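Local coordinates for protein galectin (Xenopus laevis, PDB 3WUC) that binds galactose-containing glycans such as lactose through a beta-sandwich lectin domain and probably also recognises laminin, at residues Arg25-Lys30 with Asn128-Ser133; Arg21-Gly26 with Met91-Phe96; Glu79-Phe84 with Asp106-Pro111. All coordinates share one frame; numbering follows the deposited sequence. Where two conformers were deposited one is given.

Overall arrangement
The three contacts reach the five-stranded sheet of the galectin beta sandwich. Interactions 1 and 2 lie on successive lengths of strand 20-28 and share R25 and G26: interaction 1 pairs it with strand 129-136, outermost within the chain, interaction 2 with strand 89-96. Interaction 2 is buried and regular, with an apolar face between the sheets and a charged one turned to the third subunit; interaction 1, partly buried and 13 Å away between centres, differs by its bulge and bridging water. Interaction 3, also partly buried, sets a loop leading from the seven-stranded sheet against a turn and strand 109-113, by side-chain packing alone. F84 of that loop touches I28 and L92, linking it to the ladders.

Interaction 1 (Arg25-Lys30 with Asn128-Ser133)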
loop_
_atom_site.group_PDB
_atom_site.type_symbol
_atom_site.label_atom_id
_atom_site.label_comp_id
_atom_site.label_asym_id
_atom_site.label_seq_id
_atom_site.Cartn_x
_atom_site.Cartn_y
_atom_site.Cartn_z
ATOM N N ARG B 25 8.754 -5.065 0.513
ATOM C CA ARG B 25 9.108 -4.505 -0.771
ATOM C C ARG B 25 10.356 -3.670 -0.695
ATOM O O ARG B 25 10.509 -2.879 0.235
ATOM C CB ARG B 25 7.943 -3.633 -1.262
ATOM C CG ARG B 25 6.753 -4.444 -1.586
ATOM C CD ARG B 25 5.578 -3.566 -2.107
ATOM N NE ARG B 25 5.869 -3.036 -3.434
ATOM C CZ ARG B 25 4.997 -2.370 -4.201
ATOM N NH1 ARG B 25 3.763 -2.191 -3.778
ATOM N NH2 ARG B 25 5.375 -1.936 -5.388
ATOM N N GLY B 26 11.214 -3.867 -1.657
ATOM C CA GLY B 26 12.440 -3.102 -1.718
ATOM C C GLY B 26 13.114 -3.179 -3.033
ATOM O O GLY B 26 12.711 -3.956 -3.876
ATOM N N ARG B 27 14.185 -2.398 -3.210
ATOM C CA ARG B 27 14.906 -2.347 -4.471
ATOM C C ARG B 27 16.274 -3.066 -4.271
ATOM O O ARG B 27 17.079 -2.645 -3.432
ATOM C CB ARG B 27 15.138 -0.927 -4.994
ATOM C CG ARG B 27 15.886 -0.913 -6.305
ATOM C CD ARG B 27 15.974 0.495 -6.949
ATOM N NE ARG B 27 14.627 1.001 -7.299
ATOM C CZ ARG B 27 13.935 0.764 -8.427
ATOM N NH1 ARG B 27 14.424 0.059 -9.465
ATOM N NH2 ARG B 27 12.711 1.277 -8.536
ATOM N N ILE B 28 16.511 -4.097 -5.051
ATOM C CA ILE B 28 17.712 -4.901 -4.917
ATOM C C ILE B 28 18.879 -4.050 -5.377
ATOM O O ILE B 28 18.761 -3.363 -6.422
ATOM C CB ILE B 28 17.646 -6.176 -5.732
ATOM C CG1 ILE B 28 16.490 -7.039 -5.281
ATOM C CG2 ILE B 28 18.989 -6.942 -5.587
ATOM C CD1 ILE B 28 16.084 -8.040 -6.315
ATOM N N ALA B 29 19.968 -4.007 -4.571
ATOM C CA ALA B 29 21.149 -3.286 -5.029
ATOM C C ALA B 29 21.624 -3.664 -6.464
ATOM O O ALA B 29 21.780 -4.838 -6.816
ATOM C CB ALA B 29 22.236 -3.538 -4.028
ATOM N N LYS B 30 21.903 -2.624 -7.251
ATOM C CA LYS B 30 22.327 -2.815 -8.649
ATOM C C LYS B 30 23.677 -3.528 -8.676
ATOM O O LYS B 30 24.585 -3.198 -7.914
ATOM C CB LYS B 30 22.431 -1.486 -9.434
ATOM C CG LYS B 30 22.958 -1.636 -10.892
ATOM C CD LYS B 30 21.969 -2.331 -11.855
ATOM C CE LYS B 30 21.973 -3.881 -11.826
ATOM N NZ LYS B 30 22.870 -4.669 -12.752
ATOM N N ASN B 128 21.608 -5.709 1.273
ATOM C CA ASN B 128 21.734 -5.454 -0.173
ATOM C C ASN B 128 20.354 -5.253 -0.869
ATOM O O ASN B 128 20.189 -5.526 -2.065
ATOM C CB ASN B 128 22.487 -6.654 -0.786
ATOM C CG ASN B 128 24.005 -6.450 -0.777
ATOM O OD1 ASN B 128 24.477 -5.429 -0.277
ATOM N ND2 ASN B 128 24.750 -7.381 -1.366
ATOM N N ILE B 129 19.427 -4.710 -0.128
ATOM C CA ILE B 129 18.134 -4.317 -0.690
ATOM C C ILE B 129 17.618 -3.148 0.097
ATOM O O ILE B 129 17.663 -3.114 1.352
ATOM C CB ILE B 129 17.210 -5.566 -0.675
ATOM C CG1 ILE B 129 15.801 -5.117 -1.140
ATOM C CG2 ILE B 129 17.075 -6.197 0.694
ATOM C CD1 ILE B 129 14.778 -6.234 -1.332
ATOM N N GLU B 130 17.145 -2.122 -0.587
ATOM C CA GLU B 130 16.756 -0.877 -0.037
ATOM C C GLU B 130 15.277 -0.895 0.261
ATOM O O GLU B 130 14.504 -1.217 -0.651
ATOM C CB GLU B 130 17.109 0.231 -1.023
ATOM C CG GLU B 130 16.555 1.586 -0.849
ATOM C CD GLU B 130 17.113 2.537 -1.962
ATOM O OE1 GLU B 130 17.589 2.067 -3.067
ATOM O OE2 GLU B 130 17.071 3.745 -1.724
ATOM N N LEU B 131 14.856 -0.575 1.462
ATOM C CA LEU B 131 13.448 -0.615 1.815
ATOM C C LEU B 131 12.569 0.254 0.949
ATOM O O LEU B 131 12.873 1.424 0.760
ATOM C CB LEU B 131 13.255 -0.170 3.272
ATOM C CG LEU B 131 11.822 -0.309 3.816
ATOM C CD1 LEU B 131 11.298 -1.731 3.867
ATOM C CD2 LEU B 131 11.798 0.403 5.184
ATOM N N ILE B 132 11.443 -0.308 0.459
ATOM C CA ILE B 132 10.346 0.477 -0.087
ATOM C C ILE B 132 9.203 0.470 0.905
ATOM O O ILE B 132 8.660 1.555 1.215
ATOM C CB ILE B 132 9.922 -0.003 -1.480
ATOM C CG1 ILE B 132 11.027 0.277 -2.481
ATOM C CG2 ILE B 132 8.625 0.668 -1.912
ATOM C CD1 ILE B 132 10.816 -0.484 -3.766
ATOM N N SER B 133 8.760 -0.696 1.401
ATOM C CA SER B 133 7.696 -0.741 2.365
ATOM C C SER B 133 7.726 -2.074 3.088
ATOM O O SER B 133 8.216 -3.088 2.548
ATOM C CB SER B 133 6.327 -0.475 1.785
ATOM O OG SER B 133 5.999 -1.514 0.835
HETATM O O HOH W 1 18.777 -0.460 -4.317
#
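The carbonyl group of R25 is gripped from a single face of its plane, where the N-H groups of I132 and S133 arrive together: I132 N lies 2.7 Å from R25 O, and S133 N lies 3.0 Å from R25 O. The other flat groups are met differently. R27 N stays in the plane of the E130 carbonyl, 2.8 Å from E130 O, while A29 N stands 42° out of the plane of the N128 carbonyl to which it bonds. The paired grip on R25 O is a classic beta bulge, I132 and S133 both facing R25; beyond it strands 25-28 and 129-133 run antiparallel, with R27 and E130 a hydrogen-bonded pair and I28 and I129 a non-hydrogen-bonded one.

G26 is enclosed between two isoleucines. I132 keeps CG1 beside its own backbone N (chi1 -68°), and its CD1 comes to 3.6 Å from G26 C; from the opposite side I129 CD1 reaches to 3.9 Å from G26 CA. At the bulge S133 OG rests against the aliphatic part of R25, 3.6 Å from R25 CB. The R25 guanidinium forms a salt bridge with E23 of the third subunit, and S133 continues the ladder into a strand of the second subunit, so the five-stranded sheet extends across that interface.

A water bridges the strands, donating to R27 O (2.9 Å) and to E130 OE1, and so ties the extended glutamate chain to the neighbouring strand. The guanidinium of R27 is turned instead to E89 and the G87 carbonyl. The ladder is therefore a backbone construction: the main chain supplies the bonds between the strands, apolar branches pad the glycine, and R27 turns its charge to strand 89-96 and R25 to E23 of the third subunit.

Interaction 2 (Arg21-Gly26 with Met91-Phe96)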
loop_
_atom_site.group_PDB
_atom_site.type_symbol
_atom_site.label_atom_id
_atom_site.label_comp_id
_atom_site.label_asym_id
_atom_site.label_seq_id
_atom_site.Cartn_x
_atom_site.Cartn_y
_atom_site.Cartn_z
ATOM N N ARG B 21 1.381 -12.416 8.733
ATOM C CA ARG B 21 2.349 -12.378 7.605
ATOM C C ARG B 21 2.987 -10.988 7.562
ATOM O O ARG B 21 2.352 -9.960 7.961
ATOM C CB ARG B 21 1.782 -12.766 6.262
ATOM C CG ARG B 21 0.637 -11.937 5.770
ATOM C CD ARG B 21 0.166 -12.351 4.370
ATOM N NE ARG B 21 -0.828 -11.394 3.878
ATOM C CZ ARG B 21 -2.133 -11.401 4.216
ATOM N NH1 ARG B 21 -2.632 -12.323 5.039
ATOM N NH2 ARG B 21 -2.950 -10.472 3.728
ATOM N N VAL B 22 4.160 -10.952 7.001
ATOM C CA VAL B 22 4.904 -9.743 6.741
ATOM C C VAL B 22 5.243 -9.689 5.302
ATOM O O VAL B 22 5.797 -10.628 4.717
ATOM C CB VAL B 22 6.091 -9.488 7.705
ATOM C CG1 VAL B 22 7.111 -10.623 7.681
ATOM C CG2 VAL B 22 6.728 -8.159 7.461
ATOM N N GLU B 23 4.987 -8.499 4.703
ATOM C CA GLU B 23 5.271 -8.203 3.322
ATOM C C GLU B 23 6.413 -7.163 3.242
ATOM O O GLU B 23 6.334 -6.153 3.910
ATOM C CB GLU B 23 4.031 -7.590 2.657
ATOM C CG GLU B 23 4.289 -7.107 1.236
ATOM C CD GLU B 23 3.077 -6.379 0.623
ATOM O OE1 GLU B 23 1.944 -6.996 0.697
ATOM O OE2 GLU B 23 3.292 -5.153 0.227
ATOM N N VAL B 24 7.469 -7.454 2.502
ATOM C CA VAL B 24 8.667 -6.627 2.317
ATOM C C VAL B 24 8.819 -6.335 0.840
ATOM O O VAL B 24 8.950 -7.256 0.022
ATOM C CB VAL B 24 9.945 -7.377 2.841
ATOM C CG1 VAL B 24 11.193 -6.554 2.647
ATOM C CG2 VAL B 24 9.756 -7.823 4.269
ATOM N N ARG B 25 8.754 -5.065 0.513
ATOM C CA ARG B 25 9.108 -4.505 -0.771
ATOM C C ARG B 25 10.356 -3.670 -0.695
ATOM O O ARG B 25 10.509 -2.879 0.235
ATOM C CB ARG B 25 7.943 -3.633 -1.262
ATOM C CG ARG B 25 6.753 -4.444 -1.586
ATOM C CD ARG B 25 5.578 -3.566 -2.107
ATOM N NE ARG B 25 5.869 -3.036 -3.434
ATOM C CZ ARG B 25 4.997 -2.370 -4.201
ATOM N NH1 ARG B 25 3.763 -2.191 -3.778
ATOM N NH2 ARG B 25 5.375 -1.936 -5.388
ATOM N N GLY B 26 11.214 -3.867 -1.657
ATOM C CA GLY B 26 12.440 -3.102 -1.718
ATOM C C GLY B 26 13.114 -3.179 -3.033
ATOM O O GLY B 26 12.711 -3.956 -3.876
ATOM N N MET B 91 9.370 -8.063 -4.182
ATOM C CA MET B 91 8.452 -8.234 -3.034
ATOM C C MET B 91 8.539 -9.673 -2.545
ATOM O O MET B 91 8.447 -10.607 -3.327
ATOM C CB MET B 91 6.999 -7.904 -3.387
ATOM C CG MET B 91 6.088 -8.050 -2.236
ATOM S SD MET B 91 4.446 -7.391 -2.618
ATOM C CE MET B 91 3.934 -8.510 -3.863
ATOM N N LEU B 92 8.736 -9.862 -1.220
ATOM C CA LEU B 92 8.700 -11.156 -0.585
ATOM C C LEU B 92 7.698 -11.123 0.548
ATOM O O LEU B 92 7.673 -10.128 1.295
ATOM C CB LEU B 92 10.123 -11.533 -0.046
ATOM C CG LEU B 92 11.218 -11.781 -1.122
ATOM C CD1 LEU B 92 12.610 -11.835 -0.467
ATOM C CD2 LEU B 92 10.943 -13.127 -1.733
ATOM N N ILE B 93 6.874 -12.130 0.672
ATOM C CA ILE B 93 5.860 -12.190 1.731
ATOM C C ILE B 93 6.164 -13.451 2.553
ATOM O O ILE B 93 6.402 -14.519 2.020
ATOM C CB ILE B 93 4.433 -12.201 1.171
ATOM C CG1 ILE B 93 4.238 -10.925 0.403
ATOM C CG2 ILE B 93 3.478 -12.323 2.295
ATOM C CD1 ILE B 93 2.914 -10.951 -0.332
ATOM N N PHE B 94 6.163 -13.330 3.874
ATOM C CA PHE B 94 6.454 -14.460 4.777
ATOM C C PHE B 94 5.264 -14.720 5.652
ATOM O O PHE B 94 4.883 -13.842 6.423
ATOM C CB PHE B 94 7.686 -14.133 5.635
ATOM C CG PHE B 94 8.931 -13.795 4.853
ATOM C CD1 PHE B 94 9.186 -12.580 4.333
ATOM C CD2 PHE B 94 9.857 -14.820 4.625
ATOM C CE1 PHE B 94 10.310 -12.274 3.577
ATOM C CE2 PHE B 94 11.039 -14.514 3.890
ATOM C CZ PHE B 94 11.236 -13.310 3.405
ATOM N N ASP B 95 4.680 -15.889 5.569
ATOM C CA ASP B 95 3.558 -16.312 6.407
ATOM C C ASP B 95 4.148 -17.045 7.609
ATOM O O ASP B 95 4.819 -18.037 7.425
ATOM C CB ASP B 95 2.658 -17.338 5.693
ATOM C CG ASP B 95 1.946 -16.826 4.547
ATOM O OD1 ASP B 95 1.901 -15.579 4.417
ATOM O OD2 ASP B 95 1.441 -17.714 3.742
ATOM N N PHE B 96 4.001 -16.526 8.806
ATOM C CA PHE B 96 4.549 -17.158 9.976
ATOM C C PHE B 96 3.582 -18.169 10.583
ATOM O O PHE B 96 2.486 -17.801 11.042
ATOM C CB PHE B 96 4.869 -16.071 10.943
ATOM C CG PHE B 96 5.530 -16.513 12.224
ATOM C CD1 PHE B 96 6.329 -17.610 12.282
ATOM C CD2 PHE B 96 5.371 -15.730 13.343
ATOM C CE1 PHE B 96 6.954 -18.000 13.512
ATOM C CE2 PHE B 96 5.991 -16.032 14.566
ATOM C CZ PHE B 96 6.805 -17.190 14.656
#
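Four backbone hydrogen bonds join V22 to F94 and V24 to L92, two for each pair, with V24 N 2.9 Å from L92 O. At the non-hydrogen-bonded positions beside these pairs, alpha carbons come close to carbonyl oxygens, as in the CA-H...O contact of M91 CA with V24 O at 3.2 Å.

Packing with a polar flavour occupies the face bearing E23, M91 and I93. The sulfur of M91 lies over one face of the E23 carboxylate, SD being 3.7 Å from E23 CD. M91 CG stands anti to the backbone N (chi1 -179°), which puts it 3.7 Å from R25 CG. I93 runs alongside E23, its CG1 3.9 Å from E23 CG. At the far end D95 OD1 approaches R21 CB to 3.4 Å, but R21 NE and D95 OD1 remain 5.0 Å apart, too far for a salt bridge; the other oxygen, D95 OD2, bonds to H103.

On the reverse face V22 CG1 meets F94 CB at 4.1 Å; separately, the main-chain V22 O lies near the plane of the F94 ring, at its edge.

Strand 20-28 thus has strand 89-96 on one flank and strand 129-136 on the other. V22, V24, L92 and F94 face the opposing sheet, reaching V37, L39, L124 and L126, whereas E23 and M91 face the third subunit, whose R25 forms a salt bridge with E23 and packs on M91.

Interaction 3 (Glu79-Phe84 with Asp106-Pro111); sequences ETAFPF and DGKEIP
P83 and D106 meet unusually, the pyrrolidine ring resting over one face of a carboxylate: P83 CG is 3.6 Å from D106 CG, close to straight above it. The opposite face receives K108 twice. K108 N bonds to D106 OD1 at 3.0 Å, closing an Asx turn, and the ammonium group forms a salt bridge with D106 OD2, its NZ standing 61° out of the carboxylate plane. The N-H and the ammonium group of K108 would probably both stabilise negative charge on D106. K108 is extended until it bends at chi4 (79°), and this long arm puts CD 3.5 Å from A81 CB on the way to D106.

Segment 79-84 is part of the connection by which the chain leaves strand 72-79 of the seven-stranded sheet and crosses to strand 89-96 of the other sheet of the galectin sandwich. P83 is the centre of an inverse gamma turn in it. Facing it, residues 106-108 form the turn that leads into strand 109-113, the outermost strand of the five-stranded sheet within the chain.

At the strand end E79 folds back at chi2 (55°), and its OE1 accepts from A81 N at 2.9 Å, pinning the start of the loop; the approach of E79 to I110 is less certain, since I110 has two conformers. F82 N hydrogen-bonds to a malonic acid molecule, probably from the crystallisation liquor, in a pocket that P83, D106 and K108 also line, while P83 and D106 each pack against the other residue of the third subunit.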
loop_
_atom_site.group_PDB
_atom_site.type_symbol
_atom_site.label_atom_id
_atom_site.label_comp_id
_atom_site.label_asym_id
_atom_site.label_seq_id
_atom_site.Cartn_x
_atom_site.Cartn_y
_atom_site.Cartn_z
ATOM N N GLU B 79 16.628 -23.448 -3.394
ATOM C CA GLU B 79 15.479 -23.386 -4.347
ATOM C C GLU B 79 16.018 -22.760 -5.665
ATOM O O GLU B 79 16.678 -21.703 -5.727
ATOM C CB GLU B 79 14.372 -22.500 -3.758
ATOM C CG GLU B 79 13.205 -22.097 -4.623
ATOM C CD GLU B 79 12.477 -23.295 -5.238
ATOM O OE1 GLU B 79 12.366 -23.350 -6.492
ATOM O OE2 GLU B 79 12.114 -24.196 -4.444
ATOM N N THR B 80 15.626 -23.407 -6.775
ATOM C CA THR B 80 16.112 -23.046 -8.056
ATOM C C THR B 80 15.240 -21.972 -8.709
ATOM O O THR B 80 15.698 -21.329 -9.610
ATOM C CB THR B 80 16.099 -24.274 -9.031
ATOM O OG1 THR B 80 14.802 -24.876 -9.081
ATOM C CG2 THR B 80 16.938 -25.310 -8.535
ATOM N N ALA B 81 14.033 -21.766 -8.229
ATOM C CA ALA B 81 13.175 -20.677 -8.809
ATOM C C ALA B 81 13.863 -19.338 -8.478
ATOM O O ALA B 81 14.288 -19.154 -7.296
ATOM C CB ALA B 81 11.762 -20.657 -8.210
ATOM N N PHE B 82 14.008 -18.446 -9.465
ATOM C CA PHE B 82 14.810 -17.221 -9.223
ATOM C C PHE B 82 14.243 -15.968 -9.888
ATOM O O PHE B 82 14.805 -15.441 -10.829
ATOM C CB PHE B 82 16.253 -17.432 -9.561
ATOM C CG PHE B 82 17.145 -16.385 -8.974
ATOM C CD1 PHE B 82 17.589 -16.586 -7.670
ATOM C CD2 PHE B 82 17.609 -15.343 -9.679
ATOM C CE1 PHE B 82 18.440 -15.662 -7.108
ATOM C CE2 PHE B 82 18.478 -14.390 -9.128
ATOM C CZ PHE B 82 18.860 -14.538 -7.809
ATOM N N PRO B 83 13.074 -15.526 -9.346
ATOM C CA PRO B 83 12.364 -14.372 -9.985
ATOM C C PRO B 83 12.843 -13.022 -9.504
ATOM O O PRO B 83 12.098 -12.276 -8.905
ATOM C CB PRO B 83 10.938 -14.599 -9.599
ATOM C CG PRO B 83 11.073 -15.221 -8.175
ATOM C CD PRO B 83 12.234 -16.174 -8.324
ATOM N N PHE B 84 14.126 -12.712 -9.784
ATOM C CA PHE B 84 14.744 -11.491 -9.329
ATOM C C PHE B 84 15.731 -10.936 -10.335
ATOM O O PHE B 84 16.314 -11.682 -11.099
ATOM C CB PHE B 84 15.621 -11.720 -8.005
ATOM C CG PHE B 84 14.898 -12.423 -6.929
ATOM C CD1 PHE B 84 13.948 -11.735 -6.150
ATOM C CD2 PHE B 84 15.016 -13.800 -6.729
ATOM C CE1 PHE B 84 13.269 -12.415 -5.203
ATOM C CE2 PHE B 84 14.304 -14.504 -5.776
ATOM C CZ PHE B 84 13.396 -13.786 -5.015
ATOM N N ASP B 106 6.954 -14.542 -8.127
ATOM C CA ASP B 106 6.411 -15.270 -9.311
ATOM C C ASP B 106 5.216 -16.151 -8.948
ATOM O O ASP B 106 4.834 -16.985 -9.772
ATOM C CB ASP B 106 7.528 -16.093 -9.981
ATOM C CG ASP B 106 8.145 -17.157 -9.038
ATOM O OD1 ASP B 106 7.644 -17.371 -7.896
ATOM O OD2 ASP B 106 9.073 -17.882 -9.551
ATOM N N GLY B 107 4.662 -16.064 -7.720
ATOM C CA GLY B 107 3.589 -16.888 -7.280
ATOM C C GLY B 107 3.914 -18.238 -6.713
ATOM O O GLY B 107 3.003 -18.884 -6.206
ATOM N N LYS B 108 5.212 -18.648 -6.692
ATOM C CA LYS B 108 5.631 -19.858 -6.013
ATOM C C LYS B 108 5.819 -19.647 -4.537
ATOM O O LYS B 108 5.994 -18.531 -4.097
ATOM C CB LYS B 108 6.911 -20.350 -6.613
ATOM C CG LYS B 108 6.859 -20.768 -8.105
ATOM C CD LYS B 108 8.285 -21.092 -8.562
ATOM C CE LYS B 108 8.364 -21.593 -9.999
ATOM N NZ LYS B 108 8.277 -20.454 -10.931
ATOM N N GLU B 109 5.677 -20.702 -3.793
ATOM C CA GLU B 109 5.911 -20.670 -2.355
ATOM C C GLU B 109 6.983 -21.677 -1.995
ATOM O O GLU B 109 7.198 -22.738 -2.642
ATOM C CB GLU B 109 4.676 -21.059 -1.624
ATOM C CG GLU B 109 3.416 -20.418 -2.035
ATOM C CD GLU B 109 2.252 -21.038 -1.294
ATOM O OE1 GLU B 109 2.387 -22.177 -0.758
ATOM O OE2 GLU B 109 1.216 -20.343 -1.220
ATOM N N ILE B 110 7.734 -21.328 -0.976
ATOM C CA ILE B 110 8.782 -22.185 -0.475
ATOM C C ILE B 110 8.445 -22.467 0.983
ATOM O O ILE B 110 8.448 -21.548 1.783
ATOM C CB ILE B 110 10.103 -21.452 -0.614
ATOM C CG1 ILE B 110 10.199 -20.932 -2.038
ATOM C CG2 ILE B 110 11.296 -22.354 -0.287
ATOM C CD1 ILE B 110 10.104 -22.083 -2.993
ATOM N N PRO B 111 8.162 -23.730 1.350
ATOM C CA PRO B 111 7.970 -24.039 2.807
ATOM C C PRO B 111 9.312 -24.023 3.520
ATOM O O PRO B 111 10.351 -24.393 2.946
ATOM C CB PRO B 111 7.331 -25.449 2.815
ATOM C CG PRO B 111 7.730 -26.019 1.488
ATOM C CD PRO B 111 7.994 -24.932 0.470
#